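DNA polymerase III, beta subunit (Thermotoga maritima, PDB 1VPK) probably tethers DNA polymerase to its template and so confers processivity, as a subunit that forms a ring-shaped head-to-tail homodimer around DNA. Local coordinates at residues I137-L145 against E193-A201; R164-E172 against V248-K256. One frame throughout, in Å; residues are numbered along the deposited sequence.

Overall arrangement
Both contacts lie in the central domain, their centres about 19 Å apart and their nearest atoms about 4 Å apart without touching. Along the chain the segments interleave: 137-145, 164-172, 193-201, then 248-256. Contact 1 brings strand 137-142, at one end of an eight-stranded antiparallel sheet, beside the connection from strand 187-194 to strand 201-206 of a nine-stranded antiparallel sheet. Contact 2 sets strand 168-174 of that second sheet, with the loop before it, against the connection from strand 241-246 to strand 265-270. The first therefore brings an edge strand against a connection of another sheet, both sheets running on into a neighbouring domain; the second packs the chain leading to the C-terminal domain.

Contact 1: I137-L145 against E193-A201; sequences ITFEVDTSL and EQIENEEEA
I195 meets three side chains of 137-145. With CG1 between its backbone N and carbonyl carbon (chi1 63°), I195 CD1 lies obliquely by the F139 ring, 3.8 Å from F139 CD2, while I195 CG2 packs 3.9 Å from V141 CG2 and, more loosely, against L145 CD2. L145 CD1 also rests on the bent chain of E193, whose carboxylate bonds to Y368. I137 CD1 reaches A201 CB (4.1 Å).

The segments run antiparallel with no direct hydrogen bond; water links them instead. E140 and E196 are joined twice: water 3 donates to E140 O and accepts from E196 N, and water 4 accepts from E140 N and donates to E196 O at 2.7 Å. Water 1 joins T138 O to E198 N.

N197 turns its amide 78° from the F139 ring plane, with N197 OD1 3.3 Å from F139 CB. Water 2 donates to N197 OD1 at 2.6 Å and weakly to T138 O; N197 ND2 donates to E199 O (2.7 Å) and H174 O. A leucine here would probably leave both carbonyls without this donor and water 2 with its weak acceptor alone.

Apolar side chains thus join strand to loop directly, whereas individual waters bridge the backbones.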
loop_
_atom_site.group_PDB
_atom_site.type_symbol
_atom_site.label_atom_id
_atom_site.label_comp_id
_atom_site.label_asym_id
_atom_site.label_seq_id
_atom_site.Cartn_x
_atom_site.Cartn_y
_atom_site.Cartn_z
ATOM N N ILE A 137 15.878 -29.791 25.624
ATOM C CA ILE A 137 16.945 -29.626 24.635
ATOM C C ILE A 137 17.114 -28.117 24.508
ATOM O O ILE A 137 16.122 -27.390 24.464
ATOM C CB ILE A 137 16.487 -30.316 23.322
ATOM C CG1 ILE A 137 16.805 -31.800 23.405
ATOM C CG2 ILE A 137 17.068 -29.675 22.060
ATOM C CD1 ILE A 137 15.578 -32.693 23.220
ATOM N N THR A 138 18.349 -27.643 24.539
ATOM C CA THR A 138 18.620 -26.215 24.441
ATOM C C THR A 138 19.822 -25.888 23.543
ATOM O O THR A 138 20.776 -26.699 23.408
ATOM C CB THR A 138 18.750 -25.549 25.860
ATOM O OG1 THR A 138 18.831 -24.135 25.718
ATOM C CG2 THR A 138 19.942 -26.020 26.587
ATOM N N PHE A 139 19.742 -24.737 22.877
ATOM C CA PHE A 139 20.859 -24.215 22.091
ATOM C C PHE A 139 20.800 -22.704 21.963
ATOM O O PHE A 139 19.750 -22.096 22.108
ATOM C CB PHE A 139 20.929 -24.888 20.710
ATOM C CG PHE A 139 19.699 -24.683 19.882
ATOM C CD1 PHE A 139 18.620 -25.544 20.003
ATOM C CD2 PHE A 139 19.618 -23.615 18.973
ATOM C CE1 PHE A 139 17.463 -25.341 19.255
ATOM C CE2 PHE A 139 18.450 -23.400 18.219
ATOM C CZ PHE A 139 17.381 -24.267 18.362
ATOM N N GLU A 140 21.948 -22.097 21.747
ATOM C CA GLU A 140 22.009 -20.689 21.397
ATOM C C GLU A 140 22.135 -20.559 19.878
ATOM O O GLU A 140 22.767 -21.398 19.248
ATOM C CB GLU A 140 23.208 -20.015 22.080
ATOM C CG GLU A 140 22.905 -19.574 23.519
ATOM C CD GLU A 140 23.853 -18.497 24.034
ATOM O OE1 GLU A 140 25.076 -18.524 23.724
ATOM O OE2 GLU A 140 23.373 -17.623 24.786
ATOM N N VAL A 141 21.523 -19.524 19.293
ATOM C CA VAL A 141 21.794 -19.222 17.879
ATOM C C VAL A 141 21.966 -17.721 17.629
ATOM O O VAL A 141 21.360 -16.884 18.307
ATOM C CB VAL A 141 20.724 -19.896 16.919
ATOM C CG1 VAL A 141 19.376 -19.479 17.250
ATOM C CG2 VAL A 141 21.045 -19.626 15.435
ATOM N N ASP A 142 22.832 -17.394 16.671
ATOM C CA ASP A 142 23.054 -16.006 16.248
ATOM C C ASP A 142 21.676 -15.437 15.803
ATOM O O ASP A 142 20.924 -16.058 15.084
ATOM C CB ASP A 142 24.176 -15.973 15.168
ATOM C CG ASP A 142 24.396 -14.583 14.546
ATOM O OD1 ASP A 142 23.457 -14.055 13.893
ATOM O OD2 ASP A 142 25.523 -14.031 14.702
ATOM N N THR A 143 21.320 -14.276 16.341
ATOM C CA THR A 143 20.017 -13.695 16.142
ATOM C C THR A 143 19.730 -13.424 14.672
ATOM O O THR A 143 18.690 -13.826 14.168
ATOM C CB THR A 143 19.938 -12.403 16.949
ATOM O OG1 THR A 143 20.361 -12.694 18.287
ATOM C CG2 THR A 143 18.568 -11.868 16.981
ATOM N N SER A 144 20.681 -12.770 14.005
ATOM C CA SER A 144 20.597 -12.416 12.585
ATOM C C SER A 144 20.495 -13.661 11.693
ATOM O O SER A 144 19.764 -13.670 10.719
ATOM C CB SER A 144 21.845 -11.623 12.164
ATOM O OG SER A 144 22.222 -10.689 13.178
ATOM N N LEU A 145 21.247 -14.702 12.023
ATOM C CA LEU A 145 21.178 -15.953 11.269
ATOM C C LEU A 145 19.797 -16.579 11.336
ATOM O O LEU A 145 19.239 -17.012 10.340
ATOM C CB LEU A 145 22.175 -16.952 11.851
ATOM C CG LEU A 145 22.384 -18.242 11.053
ATOM C CD1 LEU A 145 22.992 -17.893 9.709
ATOM C CD2 LEU A 145 23.335 -19.147 11.810
ATOM N N GLU A 193 21.365 -24.433 8.378
ATOM C CA GLU A 193 22.627 -23.769 8.709
ATOM C C GLU A 193 23.313 -24.489 9.847
ATOM O O GLU A 193 22.670 -24.989 10.799
ATOM C CB GLU A 193 22.377 -22.323 9.177
ATOM C CG GLU A 193 21.828 -21.376 8.107
ATOM C CD GLU A 193 22.887 -20.865 7.187
ATOM O OE1 GLU A 193 24.067 -21.181 7.415
ATOM O OE2 GLU A 193 22.538 -20.135 6.235
ATOM N N GLN A 194 24.626 -24.444 9.784
ATOM C CA GLN A 194 25.452 -24.905 10.858
ATOM C C GLN A 194 25.304 -23.967 12.037
ATOM O O GLN A 194 25.314 -22.735 11.893
ATOM C CB GLN A 194 26.906 -24.976 10.402
ATOM C CG GLN A 194 27.773 -25.619 11.452
ATOM C CD GLN A 194 29.149 -25.952 11.004
ATOM O OE1 GLN A 194 29.406 -26.243 9.819
ATOM N NE2 GLN A 194 30.066 -25.963 11.967
ATOM N N ILE A 195 25.104 -24.559 13.208
ATOM C CA ILE A 195 25.008 -23.816 14.460
ATOM C C ILE A 195 25.759 -24.649 15.499
ATOM O O ILE A 195 26.336 -25.686 15.147
ATOM C CB ILE A 195 23.573 -23.597 14.895
ATOM C CG1 ILE A 195 22.850 -24.926 15.183
ATOM C CG2 ILE A 195 22.798 -22.751 13.842
ATOM C CD1 ILE A 195 21.566 -24.706 15.927
ATOM N N GLU A 196 25.780 -24.185 16.753
ATOM C CA GLU A 196 26.234 -25.002 17.873
ATOM C C GLU A 196 24.984 -25.616 18.551
ATOM O O GLU A 196 24.111 -24.887 19.099
ATOM C CB GLU A 196 27.120 -24.196 18.849
ATOM C CG GLU A 196 28.340 -23.479 18.189
ATOM C CD GLU A 196 29.502 -23.133 19.183
ATOM O OE1 GLU A 196 29.553 -21.973 19.680
ATOM O OE2 GLU A 196 30.370 -24.011 19.469
ATOM N N ASN A 197 24.883 -26.949 18.459
ATOM C CA ASN A 197 23.800 -27.721 19.083
ATOM C C ASN A 197 24.197 -29.165 19.376
ATOM O O ASN A 197 24.775 -29.847 18.516
ATOM C CB ASN A 197 22.546 -27.709 18.219
ATOM C CG ASN A 197 21.377 -28.455 18.866
ATOM O OD1 ASN A 197 20.864 -28.075 19.947
ATOM N ND2 ASN A 197 20.943 -29.518 18.203
ATOM N N GLU A 198 23.881 -29.620 20.598
ATOM C CA GLU A 198 24.270 -30.946 21.049
ATOM C C GLU A 198 23.287 -32.036 20.597
ATOM O O GLU A 198 23.706 -33.040 20.077
ATOM C CB GLU A 198 24.457 -30.973 22.576
ATOM C CG GLU A 198 25.374 -32.078 23.070
ATOM N N GLU A 199 21.983 -31.850 20.790
ATOM C CA GLU A 199 21.048 -32.993 20.693
ATOM C C GLU A 199 20.102 -32.921 19.518
ATOM O O GLU A 199 19.816 -31.844 19.007
ATOM C CB GLU A 199 20.208 -33.086 21.968
ATOM C CG GLU A 199 21.018 -33.207 23.264
ATOM C CD GLU A 199 21.756 -34.513 23.386
ATOM O OE1 GLU A 199 21.364 -35.478 22.691
ATOM O OE2 GLU A 199 22.729 -34.596 24.194
ATOM N N GLU A 200 19.578 -34.068 19.132
ATOM C CA GLU A 200 18.560 -34.136 18.112
ATOM C C GLU A 200 17.182 -33.925 18.636
ATOM O O GLU A 200 16.860 -34.353 19.730
ATOM C CB GLU A 200 18.528 -35.478 17.447
ATOM C CG GLU A 200 19.561 -35.563 16.447
ATOM C CD GLU A 200 19.443 -36.844 15.712
ATOM O OE1 GLU A 200 18.274 -37.303 15.564
ATOM O OE2 GLU A 200 20.508 -37.333 15.297
ATOM N N ALA A 201 16.364 -33.306 17.797
ATOM C CA ALA A 201 14.997 -32.937 18.143
ATOM C C ALA A 201 14.290 -32.384 16.941
ATOM O O ALA A 201 14.929 -31.891 16.006
ATOM C CB ALA A 201 14.987 -31.902 19.275
HETATM O O HOH W 1 23.339 -27.266 22.655
HETATM O O HOH W 2 20.552 -29.671 21.924
HETATM O O HOH W 3 25.022 -21.407 17.421
HETATM O O HOH W 4 24.485 -23.439 21.333
#

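Contact 2: R164-E172 against V248-K256; sequences RNLNGVFWE and VDAEFPDYK
F170 and F252 lie nearly parallel, ring planes 13° apart, but offset until little of one ring lies over the other, their centroids 4.8 Å apart. The faces are met instead by the beta carbons: F170 CB sits 3.6 Å from the centroid of the F252 ring, over its centre, and F252 CB stands over a face of the F170 ring toward the rim, a reciprocal pair of CH-pi contacts. The F170 ring lies opposite the backbone N across the CA-CB bond (chi1 -169°), which brings F170 CG and CD2 against F252 CD2. P253 CD covers the opposite face of the F252 ring, while N165 O meets that ring's edge near its plane, 3.1 Å from F252 CD1; this carbonyl oxygen is buried with no hydrogen-bonding partner in the model. L166 CD2 closes the apolar patch, touching P253 CG at 3.6 Å and lying obliquely by F252 CE1. Farther along, A250 CB packs on N165 CA at 4.0 Å.

The strand here is 168-174, paired with 201-206 and 177-183 in the antiparallel sheet that continues into the C-terminal domain. Against it runs the connection that leaves strand 241-246 for strand 265-270 of the C-terminal domain, making inverse gamma turns centred on D249 and D254.

Polar contacts lie at both ends. R164 NH1 donates to D249 O at 3.3 Å, a long and bent bond (136°). At the other end E172 extends its carboxylate to Y255, where E172 OE2 lies at the ring edge and accepts a hydrogen bond from Y255 OH; the modelled 2.4 Å is very short, and the exact length is doubtful. That hydroxyl also bonds to R179. E172 OE1 forms a long salt bridge to K256 NZ, 3.5 Å away.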
loop_
_atom_site.group_PDB
_atom_site.type_symbol
_atom_site.label_atom_id
_atom_site.label_comp_id
_atom_site.label_asym_id
_atom_site.label_seq_id
_atom_site.Cartn_x
_atom_site.Cartn_y
_atom_site.Cartn_z
ATOM N N ARG A 164 -3.629 -27.852 9.944
ATOM C CA ARG A 164 -2.839 -27.734 11.177
ATOM C C ARG A 164 -1.380 -28.153 10.959
ATOM O O ARG A 164 -0.474 -27.526 11.509
ATOM C CB ARG A 164 -3.472 -28.526 12.348
ATOM C CG ARG A 164 -4.850 -28.023 12.765
ATOM C CD ARG A 164 -5.636 -29.018 13.668
ATOM N NE ARG A 164 -5.554 -30.368 13.111
ATOM C CZ ARG A 164 -4.852 -31.398 13.606
ATOM N NH1 ARG A 164 -4.167 -31.316 14.749
ATOM N NH2 ARG A 164 -4.851 -32.540 12.926
ATOM N N ASN A 165 -1.167 -29.165 10.119
ATOM C CA ASN A 165 0.148 -29.756 9.935
ATOM C C ASN A 165 1.053 -28.981 8.983
ATOM O O ASN A 165 2.247 -29.272 8.923
ATOM C CB ASN A 165 0.044 -31.222 9.496
ATOM C CG ASN A 165 -0.472 -31.395 8.080
ATOM O OD1 ASN A 165 -1.210 -30.578 7.553
ATOM N ND2 ASN A 165 -0.112 -32.506 7.479
ATOM N N LEU A 166 0.472 -28.037 8.230
ATOM C CA LEU A 166 1.194 -27.145 7.315
ATOM C C LEU A 166 1.173 -25.637 7.692
ATOM O O LEU A 166 1.928 -24.828 7.102
ATOM C CB LEU A 166 0.612 -27.318 5.916
ATOM C CG LEU A 166 0.858 -28.702 5.272
ATOM C CD1 LEU A 166 0.190 -28.755 3.914
ATOM C CD2 LEU A 166 2.359 -29.055 5.160
ATOM N N ASN A 167 0.321 -25.280 8.648
ATOM C CA ASN A 167 0.146 -23.919 9.119
ATOM C C ASN A 167 1.232 -23.594 10.167
ATOM O O ASN A 167 0.956 -23.429 11.371
ATOM C CB ASN A 167 -1.261 -23.768 9.728
ATOM C CG ASN A 167 -1.568 -22.330 10.176
ATOM O OD1 ASN A 167 -1.936 -22.110 11.308
ATOM N ND2 ASN A 167 -1.379 -21.349 9.264
ATOM N N GLY A 168 2.475 -23.543 9.698
ATOM C CA GLY A 168 3.603 -23.392 10.594
ATOM C C GLY A 168 4.920 -23.711 9.938
ATOM O O GLY A 168 5.004 -23.925 8.714
ATOM N N VAL A 169 5.959 -23.720 10.765
ATOM C CA VAL A 169 7.303 -24.019 10.332
ATOM C C VAL A 169 7.839 -25.140 11.205
ATOM O O VAL A 169 7.701 -25.124 12.430
ATOM C CB VAL A 169 8.257 -22.816 10.459
ATOM C CG1 VAL A 169 9.701 -23.194 9.977
ATOM C CG2 VAL A 169 7.732 -21.605 9.700
ATOM N N PHE A 170 8.448 -26.100 10.530
ATOM C CA PHE A 170 8.974 -27.300 11.152
ATOM C C PHE A 170 10.449 -27.085 11.430
ATOM O O PHE A 170 11.211 -26.663 10.549
ATOM C CB PHE A 170 8.715 -28.509 10.223
ATOM C CG PHE A 170 8.975 -29.855 10.870
ATOM C CD1 PHE A 170 8.269 -30.258 11.998
ATOM C CD2 PHE A 170 9.909 -30.732 10.321
ATOM C CE1 PHE A 170 8.516 -31.488 12.576
ATOM C CE2 PHE A 170 10.160 -31.974 10.916
ATOM C CZ PHE A 170 9.461 -32.344 12.026
ATOM N N TRP A 171 10.856 -27.390 12.656
ATOM C CA TRP A 171 12.234 -27.252 13.081
ATOM C C TRP A 171 12.836 -28.634 13.240
ATOM O O TRP A 171 12.268 -29.454 13.944
ATOM C CB TRP A 171 12.318 -26.536 14.433
ATOM C CG TRP A 171 11.798 -25.138 14.476
ATOM C CD1 TRP A 171 10.580 -24.699 14.059
ATOM C CD2 TRP A 171 12.457 -24.002 15.058
ATOM N NE1 TRP A 171 10.461 -23.332 14.288
ATOM C CE2 TRP A 171 11.606 -22.889 14.899
ATOM C CE3 TRP A 171 13.696 -23.818 15.686
ATOM C CZ2 TRP A 171 11.950 -21.610 15.368
ATOM C CZ3 TRP A 171 14.057 -22.547 16.091
ATOM C CH2 TRP A 171 13.174 -21.462 15.953
ATOM N N GLU A 172 14.010 -28.866 12.626
ATOM C CA GLU A 172 14.784 -30.078 12.828
ATOM C C GLU A 172 16.173 -29.753 13.307
ATOM O O GLU A 172 16.953 -29.060 12.611
ATOM C CB GLU A 172 14.932 -30.860 11.535
ATOM C CG GLU A 172 13.651 -31.458 11.034
ATOM C CD GLU A 172 13.878 -32.145 9.694
ATOM O OE1 GLU A 172 14.840 -32.904 9.563
ATOM O OE2 GLU A 172 13.115 -31.880 8.762
ATOM N N VAL A 248 2.885 -27.633 17.848
ATOM C CA VAL A 248 1.658 -28.102 17.213
ATOM C C VAL A 248 1.461 -29.633 17.389
ATOM O O VAL A 248 2.363 -30.418 17.140
ATOM C CB VAL A 248 1.572 -27.704 15.756
ATOM C CG1 VAL A 248 0.263 -28.185 15.157
ATOM C CG2 VAL A 248 1.694 -26.178 15.626
ATOM N N ASP A 249 0.274 -30.034 17.802
ATOM C CA ASP A 249 -0.041 -31.449 17.940
ATOM C C ASP A 249 -0.446 -32.070 16.598
ATOM O O ASP A 249 -1.586 -32.494 16.405
ATOM C CB ASP A 249 -1.147 -31.617 18.941
ATOM C CG ASP A 249 -1.433 -33.047 19.235
ATOM O OD1 ASP A 249 -0.676 -33.925 18.769
ATOM O OD2 ASP A 249 -2.418 -33.291 19.927
ATOM N N ALA A 250 0.487 -32.092 15.667
ATOM C CA ALA A 250 0.214 -32.615 14.364
ATOM C C ALA A 250 1.528 -33.083 13.826
ATOM O O ALA A 250 2.587 -32.548 14.181
ATOM C CB ALA A 250 -0.383 -31.536 13.475
ATOM N N GLU A 251 1.465 -34.037 12.913
ATOM C CA GLU A 251 2.655 -34.582 12.280
ATOM C C GLU A 251 2.963 -33.854 10.978
ATOM O O GLU A 251 2.153 -33.820 10.049
ATOM C CB GLU A 251 2.438 -36.066 12.050
ATOM C CG GLU A 251 3.657 -36.803 11.596
ATOM C CD GLU A 251 3.394 -38.296 11.451
ATOM O OE1 GLU A 251 2.628 -38.856 12.279
ATOM O OE2 GLU A 251 3.955 -38.891 10.507
ATOM N N PHE A 252 4.127 -33.225 10.914
ATOM C CA PHE A 252 4.506 -32.508 9.700
ATOM C C PHE A 252 4.747 -33.592 8.623
ATOM O O PHE A 252 5.301 -34.625 8.949
ATOM C CB PHE A 252 5.753 -31.654 9.960
ATOM C CG PHE A 252 6.090 -30.729 8.847
ATOM C CD1 PHE A 252 5.280 -29.640 8.573
ATOM C CD2 PHE A 252 7.200 -30.955 8.047
ATOM C CE1 PHE A 252 5.571 -28.790 7.518
ATOM C CE2 PHE A 252 7.506 -30.124 6.996
ATOM C CZ PHE A 252 6.701 -29.023 6.729
ATOM N N PRO A 253 4.283 -33.384 7.368
ATOM C CA PRO A 253 4.467 -34.381 6.288
ATOM C C PRO A 253 5.905 -34.791 6.069
ATOM O O PRO A 253 6.829 -34.027 6.366
ATOM C CB PRO A 253 4.027 -33.649 5.036
ATOM C CG PRO A 253 3.229 -32.545 5.471
ATOM C CD PRO A 253 3.566 -32.198 6.888
ATOM N N ASP A 254 6.080 -35.982 5.510
ATOM C CA ASP A 254 7.394 -36.481 5.128
ATOM C C ASP A 254 7.828 -35.791 3.838
ATOM O O ASP A 254 7.761 -36.345 2.751
ATOM C CB ASP A 254 7.354 -38.012 4.968
ATOM C CG ASP A 254 8.734 -38.615 4.864
ATOM O OD1 ASP A 254 9.726 -37.853 4.893
ATOM O OD2 ASP A 254 8.832 -39.845 4.740
ATOM N N TYR A 255 8.274 -34.553 3.999
ATOM C CA TYR A 255 8.487 -33.628 2.901
ATOM C C TYR A 255 9.616 -34.098 1.971
ATOM O O TYR A 255 9.624 -33.788 0.781
ATOM C CB TYR A 255 8.766 -32.218 3.452
ATOM C CG TYR A 255 10.042 -32.127 4.244
ATOM C CD1 TYR A 255 11.252 -31.846 3.618
ATOM C CD2 TYR A 255 10.053 -32.356 5.620
ATOM C CE1 TYR A 255 12.442 -31.807 4.337
ATOM C CE2 TYR A 255 11.234 -32.333 6.329
ATOM C CZ TYR A 255 12.411 -32.031 5.683
ATOM O OH TYR A 255 13.573 -31.972 6.372
ATOM N N LYS A 256 10.551 -34.867 2.511
ATOM C CA LYS A 256 11.686 -35.361 1.741
ATOM C C LYS A 256 11.250 -36.141 0.473
ATOM O O LYS A 256 11.935 -36.120 -0.536
ATOM C CB LYS A 256 12.601 -36.205 2.640
ATOM C CG LYS A 256 13.293 -35.361 3.760
ATOM C CD LYS A 256 13.488 -36.111 5.111
ATOM C CE LYS A 256 14.216 -35.237 6.126
ATOM N NZ LYS A 256 13.982 -35.637 7.531
#